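PDB 3MYV: SusD superfamily protein from Bacteroides vulgatus, which probably binds polysaccharide at the outer membrane of the bacterium, as members of the SusD family do. Local coordinates for residues A[22-27]-A[114-119]; A[249-254]-A[326-331]; A[267-272]-A[310-315]. One frame throughout, in Å; residues are numbered along the deposited sequence.

Interactions 1 and 2 adjoin: the ring of Phe250 in 249-254 packs against Tyr24, Met27 and Leu119 of the helix pair 22-27 and 114-119. Interaction 3 lies further out, its centre about 18 Å from that of the chain against 13 and 12 Å for the other two, and it is nested in the loop that interaction 2 closes, with Leu315 touching Cys327 and Asn329. Chemistry changes with place. The helix contact is wholly buried, made of aliphatic, selenomethionine and tyrosine side chains with no hydrogen bond across it; the strand contact, partly buried, carries five direct hydrogen bonds and a sodium ligand; interaction 3, buried too, joins the turn following helix 265-268 to strand 307-312 and the loop after it through indole packing and bridging waters.

Interaction 1 (A[22-27]-A[114-119]); sequences GLYDLM and MAVIAL
Two nearly parallel helices of the helical, TPR-related part of the SusD fold meet where Val116 enters a notch between Leu23, Tyr24 and Met27. The axes of the two short segments run 24° apart and come no closer than 11.4 Å, so side chains rather than backbones make the contact. The valine divides its work: CG1 lies 4.0 Å from Leu23 CD1 and also reaches Met27 CE, while CG2 sits 3.8 Å from Tyr24 OH, oblique to the phenol ring. With CG1 opposite the backbone N (chi1 176°), the two methyls are spread over different neighbours. Met27, a selenomethionine, bends at its last torsion (chi3 -25°), which turns CE to Val116 while SE packs 4.0 Å from Leu119 CD2, the two side chains at about a right angle. The hydroxyl of Tyr24 is satisfied beyond the pair, by Glu112 OE2 and Met187 N. Replacing Val116 with an alanine would probably open a gap beside Leu23 and Met27 and deprive the tyrosine ring of its methyl support. Ile82 of helix 77-94 also touches Val116, and the whole is a buried apolar helix-helix interface, as expected of the alpha-helical TPR-like scaffold of SusD proteins.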
loop_
_atom_site.group_PDB
_atom_site.type_symbol
_atom_site.label_atom_id
_atom_site.label_comp_id
_atom_site.label_asym_id
_atom_site.label_seq_id
_atom_site.Cartn_x
_atom_site.Cartn_y
_atom_site.Cartn_z
ATOM N N GLY A 22 -9.757 -15.731 7.733
ATOM C CA GLY A 22 -10.428 -15.724 6.415
ATOM C C GLY A 22 -10.442 -14.352 5.732
ATOM O O GLY A 22 -10.449 -14.247 4.500
ATOM N N LEU A 23 -10.474 -13.293 6.527
ATOM C CA LEU A 23 -10.361 -11.937 5.975
ATOM C C LEU A 23 -9.020 -11.774 5.244
ATOM O O LEU A 23 -8.966 -11.220 4.145
ATOM C CB LEU A 23 -10.505 -10.878 7.060
ATOM C CG LEU A 23 -11.757 -10.866 7.948
ATOM C CD1 LEU A 23 -11.579 -9.776 9.028
ATOM C CD2 LEU A 23 -13.053 -10.664 7.136
ATOM N N TYR A 24 -7.943 -12.295 5.831
ATOM C CA TYR A 24 -6.638 -12.199 5.172
ATOM C C TYR A 24 -6.524 -13.130 3.968
ATOM O O TYR A 24 -5.916 -12.760 2.955
ATOM C CB TYR A 24 -5.517 -12.473 6.142
ATOM C CG TYR A 24 -5.403 -11.469 7.253
ATOM C CD1 TYR A 24 -6.137 -11.616 8.421
ATOM C CD2 TYR A 24 -4.546 -10.376 7.141
ATOM C CE1 TYR A 24 -5.994 -10.711 9.482
ATOM C CE2 TYR A 24 -4.401 -9.470 8.164
ATOM C CZ TYR A 24 -5.135 -9.629 9.338
ATOM O OH TYR A 24 -4.970 -8.759 10.379
ATOM N N ASP A 25 -7.111 -14.326 4.053
ATOM C CA ASP A 25 -7.221 -15.178 2.862
ATOM C C ASP A 25 -7.842 -14.387 1.693
ATOM O O ASP A 25 -7.341 -14.437 0.585
ATOM C CB ASP A 25 -8.036 -16.459 3.118
ATOM C CG ASP A 25 -7.347 -17.428 4.059
ATOM O OD1 ASP A 25 -6.122 -17.319 4.266
ATOM O OD2 ASP A 25 -8.046 -18.298 4.612
ATOM N N LEU A 26 -8.941 -13.666 1.947
ATOM C CA LEU A 26 -9.591 -12.898 0.899
ATOM C C LEU A 26 -8.672 -11.783 0.387
ATOM O O LEU A 26 -8.624 -11.461 -0.811
ATOM C CB LEU A 26 -10.914 -12.286 1.420
ATOM C CG LEU A 26 -12.027 -13.292 1.671
ATOM C CD1 LEU A 26 -13.173 -12.737 2.579
ATOM C CD2 LEU A 26 -12.562 -13.793 0.313
HETATM N N MSE A 27 -7.967 -11.164 1.310
HETATM C CA MSE A 27 -7.119 -10.019 0.994
HETATM C C MSE A 27 -5.920 -10.413 0.125
HETATM O O MSE A 27 -5.412 -9.606 -0.690
HETATM C CB MSE A 27 -6.635 -9.404 2.313
HETATM C CG MSE A 27 -6.006 -8.096 2.176
HETATM SE SE MSE A 27 -5.491 -7.278 3.946
HETATM C CE MSE A 27 -6.642 -8.093 4.994
HETATM N N MSE A 114 -11.253 -4.525 13.235
HETATM C CA MSE A 114 -11.404 -3.109 12.961
HETATM C C MSE A 114 -10.236 -2.588 12.133
HETATM O O MSE A 114 -10.438 -1.708 11.299
HETATM C CB MSE A 114 -11.561 -2.303 14.255
HETATM C CG MSE A 114 -12.824 -2.636 15.045
HETATM SE SE MSE A 114 -12.810 -1.876 16.839
HETATM C CE MSE A 114 -12.984 -0.043 16.378
ATOM N N ALA A 115 -9.020 -3.084 12.377
ATOM C CA ALA A 115 -7.844 -2.667 11.574
ATOM C C ALA A 115 -8.028 -3.080 10.095
ATOM O O ALA A 115 -7.739 -2.304 9.185
ATOM C CB ALA A 115 -6.547 -3.284 12.170
ATOM N N VAL A 116 -8.496 -4.308 9.871
ATOM C CA VAL A 116 -8.845 -4.789 8.519
ATOM C C VAL A 116 -9.875 -3.868 7.840
ATOM O O VAL A 116 -9.691 -3.427 6.701
ATOM C CB VAL A 116 -9.287 -6.274 8.529
ATOM C CG1 VAL A 116 -9.746 -6.710 7.123
ATOM C CG2 VAL A 116 -8.119 -7.201 9.032
ATOM N N ILE A 117 -10.917 -3.503 8.570
ATOM C CA ILE A 117 -11.947 -2.601 8.048
ATOM C C ILE A 117 -11.358 -1.255 7.648
ATOM O O ILE A 117 -11.623 -0.735 6.571
ATOM C CB ILE A 117 -13.090 -2.436 9.097
ATOM C CG1 ILE A 117 -13.913 -3.731 9.150
ATOM C CG2 ILE A 117 -13.940 -1.173 8.810
ATOM C CD1 ILE A 117 -14.852 -3.873 10.407
ATOM N N ALA A 118 -10.501 -0.716 8.507
ATOM C CA ALA A 118 -9.854 0.550 8.236
ATOM C C ALA A 118 -8.962 0.471 6.979
ATOM O O ALA A 118 -9.009 1.343 6.151
ATOM C CB ALA A 118 -9.027 1.007 9.481
ATOM N N LEU A 119 -8.174 -0.591 6.830
ATOM C CA LEU A 119 -7.338 -0.744 5.640
ATOM C C LEU A 119 -8.160 -0.822 4.342
ATOM O O LEU A 119 -7.882 -0.099 3.367
ATOM C CB LEU A 119 -6.461 -1.992 5.787
ATOM C CG LEU A 119 -5.508 -2.292 4.637
ATOM C CD1 LEU A 119 -4.638 -1.061 4.338
ATOM C CD2 LEU A 119 -4.641 -3.503 4.997
#

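Interaction 2 (A[249-254]-A[326-331]). With NA (sodium ion), chain C; EDO (1,2-ethanediol), chain E.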
loop_
_atom_site.group_PDB
_atom_site.type_symbol
_atom_site.label_atom_id
_atom_site.label_comp_id
_atom_site.label_asym_id
_atom_site.label_seq_id
_atom_site.Cartn_x
_atom_site.Cartn_y
_atom_site.Cartn_z
ATOM N N PHE A 249 6.048 -5.450 9.548
ATOM C CA PHE A 249 4.920 -5.447 10.499
ATOM C C PHE A 249 3.782 -6.333 9.943
ATOM O O PHE A 249 3.109 -7.085 10.683
ATOM C CB PHE A 249 4.317 -4.053 10.716
ATOM C CG PHE A 249 5.276 -2.997 11.200
ATOM C CD1 PHE A 249 5.887 -3.108 12.441
ATOM C CD2 PHE A 249 5.528 -1.849 10.427
ATOM C CE1 PHE A 249 6.767 -2.121 12.910
ATOM C CE2 PHE A 249 6.387 -0.841 10.905
ATOM C CZ PHE A 249 7.016 -0.988 12.139
ATOM N N PHE A 250 3.548 -6.201 8.641
ATOM C CA PHE A 250 2.469 -6.925 7.970
ATOM C C PHE A 250 2.902 -7.275 6.566
ATOM O O PHE A 250 3.220 -6.372 5.780
ATOM C CB PHE A 250 1.202 -6.042 7.931
ATOM C CG PHE A 250 0.026 -6.660 7.204
ATOM C CD1 PHE A 250 -0.218 -8.043 7.243
ATOM C CD2 PHE A 250 -0.835 -5.863 6.497
ATOM C CE1 PHE A 250 -1.294 -8.597 6.564
ATOM C CE2 PHE A 250 -1.922 -6.413 5.820
ATOM C CZ PHE A 250 -2.124 -7.794 5.850
ATOM N N GLU A 251 2.909 -8.567 6.232
ATOM C CA GLU A 251 3.044 -8.973 4.832
ATOM C C GLU A 251 2.033 -10.070 4.547
ATOM O O GLU A 251 1.676 -10.823 5.453
ATOM C CB GLU A 251 4.466 -9.421 4.487
ATOM C CG GLU A 251 4.942 -10.677 5.198
ATOM C CD GLU A 251 6.434 -10.894 5.063
ATOM O OE1 GLU A 251 7.203 -10.008 5.497
ATOM O OE2 GLU A 251 6.845 -11.970 4.556
ATOM N N ILE A 252 1.627 -10.189 3.286
ATOM C CA ILE A 252 0.691 -11.244 2.844
ATOM C C ILE A 252 1.435 -12.587 2.755
ATOM O O ILE A 252 2.473 -12.708 2.076
ATOM C CB ILE A 252 0.060 -10.893 1.453
ATOM C CG1 ILE A 252 -0.630 -9.525 1.478
ATOM C CG2 ILE A 252 -0.902 -12.000 0.967
ATOM C CD1 ILE A 252 -1.836 -9.433 2.480
ATOM N N ALA A 253 0.909 -13.604 3.423
ATOM C CA ALA A 253 1.565 -14.907 3.429
ATOM C C ALA A 253 1.157 -15.668 2.159
ATOM O O ALA A 253 -0.026 -15.893 1.897
ATOM C CB ALA A 253 1.199 -15.718 4.680
ATOM N N ASN A 254 2.154 -16.073 1.398
ATOM C CA ASN A 254 1.960 -16.823 0.161
ATOM C C ASN A 254 2.761 -18.107 0.292
ATOM O O ASN A 254 3.637 -18.223 1.147
ATOM C CB ASN A 254 2.461 -15.960 -1.005
ATOM C CG ASN A 254 2.095 -16.502 -2.393
ATOM O OD1 ASN A 254 1.441 -17.538 -2.544
ATOM N ND2 ASN A 254 2.541 -15.784 -3.423
ATOM N N GLU A 326 5.807 -18.066 -4.821
ATOM C CA GLU A 326 5.508 -18.079 -3.390
ATOM C C GLU A 326 5.918 -16.805 -2.653
ATOM O O GLU A 326 5.948 -16.795 -1.423
ATOM C CB GLU A 326 6.205 -19.276 -2.738
ATOM C CG GLU A 326 7.702 -19.115 -2.456
ATOM C CD GLU A 326 8.635 -19.554 -3.598
ATOM O OE1 GLU A 326 8.295 -19.372 -4.790
ATOM O OE2 GLU A 326 9.744 -20.070 -3.285
ATOM N N CYS A 327 6.239 -15.733 -3.377
ATOM C CA CYS A 327 6.664 -14.496 -2.699
ATOM C C CYS A 327 5.529 -13.851 -1.924
ATOM O O CYS A 327 4.428 -13.727 -2.443
ATOM C CB CYS A 327 7.194 -13.466 -3.685
ATOM S SG CYS A 327 8.759 -13.960 -4.458
ATOM N N ASN A 328 5.837 -13.423 -0.703
ATOM C CA ASN A 328 4.970 -12.625 0.142
ATOM C C ASN A 328 5.047 -11.146 -0.285
ATOM O O ASN A 328 6.104 -10.664 -0.693
ATOM C CB ASN A 328 5.411 -12.758 1.608
ATOM C CG ASN A 328 5.154 -14.132 2.198
ATOM O OD1 ASN A 328 4.793 -15.083 1.483
ATOM N ND2 ASN A 328 5.323 -14.246 3.536
ATOM N N ASN A 329 3.943 -10.425 -0.200
ATOM C CA ASN A 329 3.935 -9.009 -0.535
ATOM C C ASN A 329 3.877 -8.213 0.753
ATOM O O ASN A 329 2.953 -8.368 1.571
ATOM C CB ASN A 329 2.741 -8.662 -1.414
ATOM C CG ASN A 329 2.741 -9.411 -2.734
ATOM O OD1 ASN A 329 3.801 -9.752 -3.288
ATOM N ND2 ASN A 329 1.544 -9.670 -3.252
ATOM N N VAL A 330 4.906 -7.421 0.974
ATOM C CA VAL A 330 4.978 -6.514 2.119
ATOM C C VAL A 330 3.916 -5.444 2.001
ATOM O O VAL A 330 3.779 -4.836 0.942
ATOM C CB VAL A 330 6.317 -5.775 2.169
ATOM C CG1 VAL A 330 6.271 -4.656 3.234
ATOM C CG2 VAL A 330 7.419 -6.728 2.450
ATOM N N VAL A 331 3.191 -5.183 3.094
ATOM C CA VAL A 331 2.174 -4.144 3.153
ATOM C C VAL A 331 2.591 -2.990 4.088
ATOM O O VAL A 331 2.387 -1.828 3.762
ATOM C CB VAL A 331 0.834 -4.764 3.601
ATOM C CG1 VAL A 331 -0.296 -3.701 3.727
ATOM C CG2 VAL A 331 0.367 -5.875 2.622
HETATM NA NA NA C . 1.631 -18.968 -4.394
HETATM C C1 EDO E . 5.270 -5.642 -2.432
HETATM O O1 EDO E . 5.143 -4.620 -1.421
HETATM C C2 EDO E . 6.665 -6.243 -2.399
HETATM O O2 EDO E . 6.806 -7.104 -1.259
HETATM O O HOH W 1 4.413 -17.135 3.999
HETATM O O HOH W 2 1.558 -20.810 -6.010
#
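Asn328 turns its amide beside its own backbone N (chi1 -69°), and Glu251 sets CG between its N and carbonyl carbon (chi1 65°); together these rotations bring Asn328 ND2 to 2.9 Å from Glu251 OE2. The carboxylate oxygen receives it on its anti lone pair, and the amide and carboxylate planes stand 89° apart. OE2 also accepts from Phe244 N, while OE1 takes the hydroxyl of Ser248, so the buried carboxylate is gripped at both oxygens. The other end of the same amide, Asn328 OD1, accepts Asn254 N at 2.8 Å, with the donor well above the carbonyl plane, and Lys243 NZ as well. Water 1 links Asn328 ND2 to Asn254 O.

These side-chain bonds flank and continue past a short antiparallel two-stranded sheet, 248-252 with 329-333. Glu251 and Val330 form a non-hydrogen-bonded pair, flanked by Val331 N to Phe250 O and Ile252 N to Asn329 O, the latter 2.8 Å long. Toward Phe249, strand 248-252 is interrupted by a classic beta bulge, in which Phe249 and Phe250 both face Leu332. Phe250 and Val331 run alongside each other in the same direction, with Phe250 CD2 3.5 Å from Val331 CB; Val331 CG2 also meets Ile252 CG1.

Beyond the other end Asn254 splits its amide between two tasks. ND2 donates to Cys327 O at 3.0 Å, the acceptor near the amide plane, while OD1 binds the sodium ion at 2.4 Å. Water 2 and the carbonyl oxygens of Ser255, Asp258, Pro260 and Leu325 supply the other ligands. On the far edge of 326-331, a 1,2-ethanediol probably from the crystallisation liquor accepts from Val330 N and donates to Val330 O.

Interaction 3 (A[267-272]-A[310-315])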
loop_
_atom_site.group_PDB
_atom_site.type_symbol
_atom_site.label_atom_id
_atom_site.label_comp_id
_atom_site.label_asym_id
_atom_site.label_seq_id
_atom_site.Cartn_x
_atom_site.Cartn_y
_atom_site.Cartn_z
ATOM N N TYR A 267 5.536 -13.085 -9.554
ATOM C CA TYR A 267 5.655 -13.702 -10.866
ATOM C C TYR A 267 5.377 -12.730 -11.993
ATOM O O TYR A 267 6.033 -12.777 -13.037
ATOM C CB TYR A 267 4.750 -14.929 -10.950
ATOM C CG TYR A 267 5.073 -15.907 -12.040
ATOM C CD1 TYR A 267 4.553 -15.756 -13.323
ATOM C CD2 TYR A 267 5.842 -17.045 -11.787
ATOM C CE1 TYR A 267 4.804 -16.701 -14.330
ATOM C CE2 TYR A 267 6.105 -17.960 -12.775
ATOM C CZ TYR A 267 5.581 -17.801 -14.061
ATOM O OH TYR A 267 5.830 -18.766 -15.049
ATOM N N LEU A 268 4.470 -11.786 -11.760
ATOM C CA LEU A 268 4.173 -10.768 -12.783
ATOM C C LEU A 268 5.350 -9.845 -13.065
ATOM O O LEU A 268 5.584 -9.484 -14.214
ATOM C CB LEU A 268 2.973 -9.935 -12.356
ATOM C CG LEU A 268 1.650 -10.671 -12.180
ATOM C CD1 LEU A 268 0.634 -9.646 -11.622
ATOM C CD2 LEU A 268 1.180 -11.268 -13.483
ATOM N N LEU A 269 6.079 -9.429 -12.029
ATOM C CA LEU A 269 7.198 -8.488 -12.206
ATOM C C LEU A 269 8.458 -9.178 -12.750
ATOM O O LEU A 269 9.389 -8.527 -13.200
ATOM C CB LEU A 269 7.559 -7.791 -10.895
ATOM C CG LEU A 269 6.663 -6.646 -10.398
ATOM C CD1 LEU A 269 7.381 -5.901 -9.304
ATOM C CD2 LEU A 269 6.284 -5.683 -11.520
ATOM N N ASN A 270 8.517 -10.483 -12.624
ATOM C CA ASN A 270 9.748 -11.209 -12.954
ATOM C C ASN A 270 9.914 -11.385 -14.465
ATOM O O ASN A 270 8.997 -11.820 -15.165
ATOM C CB ASN A 270 9.741 -12.564 -12.251
ATOM C CG ASN A 270 11.079 -13.192 -12.197
ATOM O OD1 ASN A 270 11.575 -13.731 -13.198
ATOM N ND2 ASN A 270 11.685 -13.201 -10.993
ATOM N N TRP A 271 11.113 -11.087 -14.945
ATOM C CA TRP A 271 11.439 -11.164 -16.366
ATOM C C TRP A 271 11.178 -12.575 -16.901
ATOM O O TRP A 271 10.708 -12.744 -18.031
ATOM C CB TRP A 271 12.915 -10.793 -16.581
ATOM C CG TRP A 271 13.384 -10.904 -17.993
ATOM C CD1 TRP A 271 13.908 -12.002 -18.601
ATOM C CD2 TRP A 271 13.336 -9.876 -18.986
ATOM N NE1 TRP A 271 14.183 -11.730 -19.907
ATOM C CE2 TRP A 271 13.854 -10.426 -20.172
ATOM C CE3 TRP A 271 12.903 -8.535 -18.985
ATOM C CZ2 TRP A 271 13.956 -9.693 -21.353
ATOM C CZ3 TRP A 271 13.010 -7.801 -20.157
ATOM C CH2 TRP A 271 13.531 -8.380 -21.323
ATOM N N TYR A 272 11.484 -13.559 -16.058
ATOM C CA TYR A 272 11.354 -14.981 -16.400
ATOM C C TYR A 272 9.960 -15.558 -16.133
ATOM O O TYR A 272 9.712 -16.733 -16.435
ATOM C CB TYR A 272 12.404 -15.770 -15.642
ATOM C CG TYR A 272 13.778 -15.258 -15.992
ATOM C CD1 TYR A 272 14.376 -15.606 -17.196
ATOM C CD2 TYR A 272 14.429 -14.356 -15.154
ATOM C CE1 TYR A 272 15.613 -15.081 -17.570
ATOM C CE2 TYR A 272 15.676 -13.836 -15.490
ATOM C CZ TYR A 272 16.265 -14.205 -16.691
ATOM O OH TYR A 272 17.477 -13.669 -17.020
ATOM N N TRP A 310 15.516 -2.308 -17.534
ATOM C CA TRP A 310 15.791 -2.892 -16.234
ATOM C C TRP A 310 14.470 -3.329 -15.595
ATOM O O TRP A 310 13.473 -2.582 -15.593
ATOM C CB TRP A 310 16.500 -1.895 -15.327
ATOM C CG TRP A 310 17.899 -1.546 -15.754
ATOM C CD1 TRP A 310 19.063 -2.090 -15.294
ATOM C CD2 TRP A 310 18.275 -0.549 -16.709
ATOM N NE1 TRP A 310 20.139 -1.515 -15.921
ATOM C CE2 TRP A 310 19.684 -0.559 -16.789
ATOM C CE3 TRP A 310 17.555 0.346 -17.509
ATOM C CZ2 TRP A 310 20.386 0.288 -17.627
ATOM C CZ3 TRP A 310 18.257 1.188 -18.356
ATOM C CH2 TRP A 310 19.662 1.158 -18.402
ATOM N N TRP A 311 14.486 -4.536 -15.030
ATOM C CA TRP A 311 13.332 -5.046 -14.310
ATOM C C TRP A 311 13.678 -5.104 -12.842
ATOM O O TRP A 311 14.843 -5.038 -12.460
ATOM C CB TRP A 311 12.858 -6.409 -14.858
ATOM C CG TRP A 311 13.769 -7.577 -14.766
ATOM C CD1 TRP A 311 14.774 -7.894 -15.646
ATOM C CD2 TRP A 311 13.746 -8.640 -13.794
ATOM N NE1 TRP A 311 15.373 -9.068 -15.272
ATOM C CE2 TRP A 311 14.752 -9.547 -14.144
ATOM C CE3 TRP A 311 12.967 -8.902 -12.657
ATOM C CZ2 TRP A 311 15.038 -10.697 -13.376
ATOM C CZ3 TRP A 311 13.223 -10.038 -11.928
ATOM C CH2 TRP A 311 14.250 -10.924 -12.280
ATOM N N LEU A 312 12.644 -5.173 -12.021
ATOM C CA LEU A 312 12.794 -5.040 -10.591
ATOM C C LEU A 312 12.763 -6.435 -9.977
ATOM O O LEU A 312 11.746 -7.119 -9.998
ATOM C CB LEU A 312 11.679 -4.208 -9.965
ATOM C CG LEU A 312 11.800 -4.012 -8.447
ATOM C CD1 LEU A 312 13.054 -3.203 -8.108
ATOM C CD2 LEU A 312 10.502 -3.332 -7.893
ATOM N N TYR A 313 13.881 -6.813 -9.393
ATOM C CA TYR A 313 14.006 -8.081 -8.749
ATOM C C TYR A 313 13.992 -7.903 -7.224
ATOM O O TYR A 313 14.944 -8.206 -6.492
ATOM C CB TYR A 313 15.254 -8.773 -9.276
ATOM C CG TYR A 313 15.356 -10.229 -8.918
ATOM C CD1 TYR A 313 14.207 -11.016 -8.732
ATOM C CD2 TYR A 313 16.592 -10.842 -8.809
ATOM C CE1 TYR A 313 14.302 -12.348 -8.449
ATOM C CE2 TYR A 313 16.694 -12.211 -8.492
ATOM C CZ TYR A 313 15.545 -12.936 -8.311
ATOM O OH TYR A 313 15.633 -14.279 -8.024
ATOM N N LYS A 314 12.855 -7.413 -6.757
ATOM C CA LYS A 314 12.618 -7.196 -5.349
ATOM C C LYS A 314 11.903 -8.384 -4.702
ATOM O O LYS A 314 12.030 -8.585 -3.504
ATOM C CB LYS A 314 11.861 -5.871 -5.133
ATOM C CG LYS A 314 11.497 -5.597 -3.699
ATOM C CD LYS A 314 10.922 -4.204 -3.499
ATOM C CE LYS A 314 11.933 -3.196 -3.066
ATOM N NZ LYS A 314 11.388 -1.785 -2.756
ATOM N N LEU A 315 11.172 -9.183 -5.476
ATOM C CA LEU A 315 10.559 -10.374 -4.934
ATOM C C LEU A 315 11.403 -11.556 -5.401
ATOM O O LEU A 315 11.254 -12.079 -6.529
ATOM C CB LEU A 315 9.085 -10.466 -5.387
ATOM C CG LEU A 315 8.225 -9.287 -4.863
ATOM C CD1 LEU A 315 8.112 -8.098 -5.890
ATOM C CD2 LEU A 315 6.844 -9.742 -4.498
HETATM O O HOH W 3 9.955 -5.804 -13.019
HETATM O O HOH W 4 10.141 -11.647 -8.844
HETATM O O HOH W 5 13.922 -15.042 -10.535
HETATM O O HOH W 6 17.428 -10.650 -16.578
#
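Trp271 CB sits squarely over one face of the Trp311 indole, 3.3 Å from the centroid of its five-membered ring, a CH-pi contact. The two indoles themselves share little face: their five-membered rings are tilted by only 27° but strongly offset. Tyr272 CE2 approaches Trp311 CZ2 to 3.8 Å with the side chains at about a right angle, and the Asn270 amide comes obliquely to the six-membered ring, its plane 53° from that of the indole and ND2 3.6 Å from Trp311 CZ3. Apart from the aromatics, Leu269 CD1 meets Leu315 CD1 at 4.1 Å and comes near Leu312 CD2.

The indole is set by chi1 63°, which places CG of Trp311 between its backbone N and carbonyl carbon and swings the ring over the turn at 270-272. That turn is an Asx turn: Asn270 OD1 accepts Tyr272 N at 2.9 Å, which holds the amide with its ND2 directed to the waters. Tyr272 in turn has Trp271 CD1 over the centre of one ring face.

Further out, Glu300 of the partner strand 299-304 pairs with the Trp311 backbone and touches its side chain, so the sheet fixes the base from which the indole projects, while Ala323 packs on Asn270.

No direct hydrogen bond crosses between the segments, and water does that work. Water 3 joins Leu269 O to Leu312 N, water 4 joins Asn270 ND2 to Leu315 O, and water 6, in the indole plane, accepts from Trp311 NE1 at 2.9 Å and meets Tyr272 OH. With every polar link made through water, the fit of the turn on the strand probably depends on these waters staying in place.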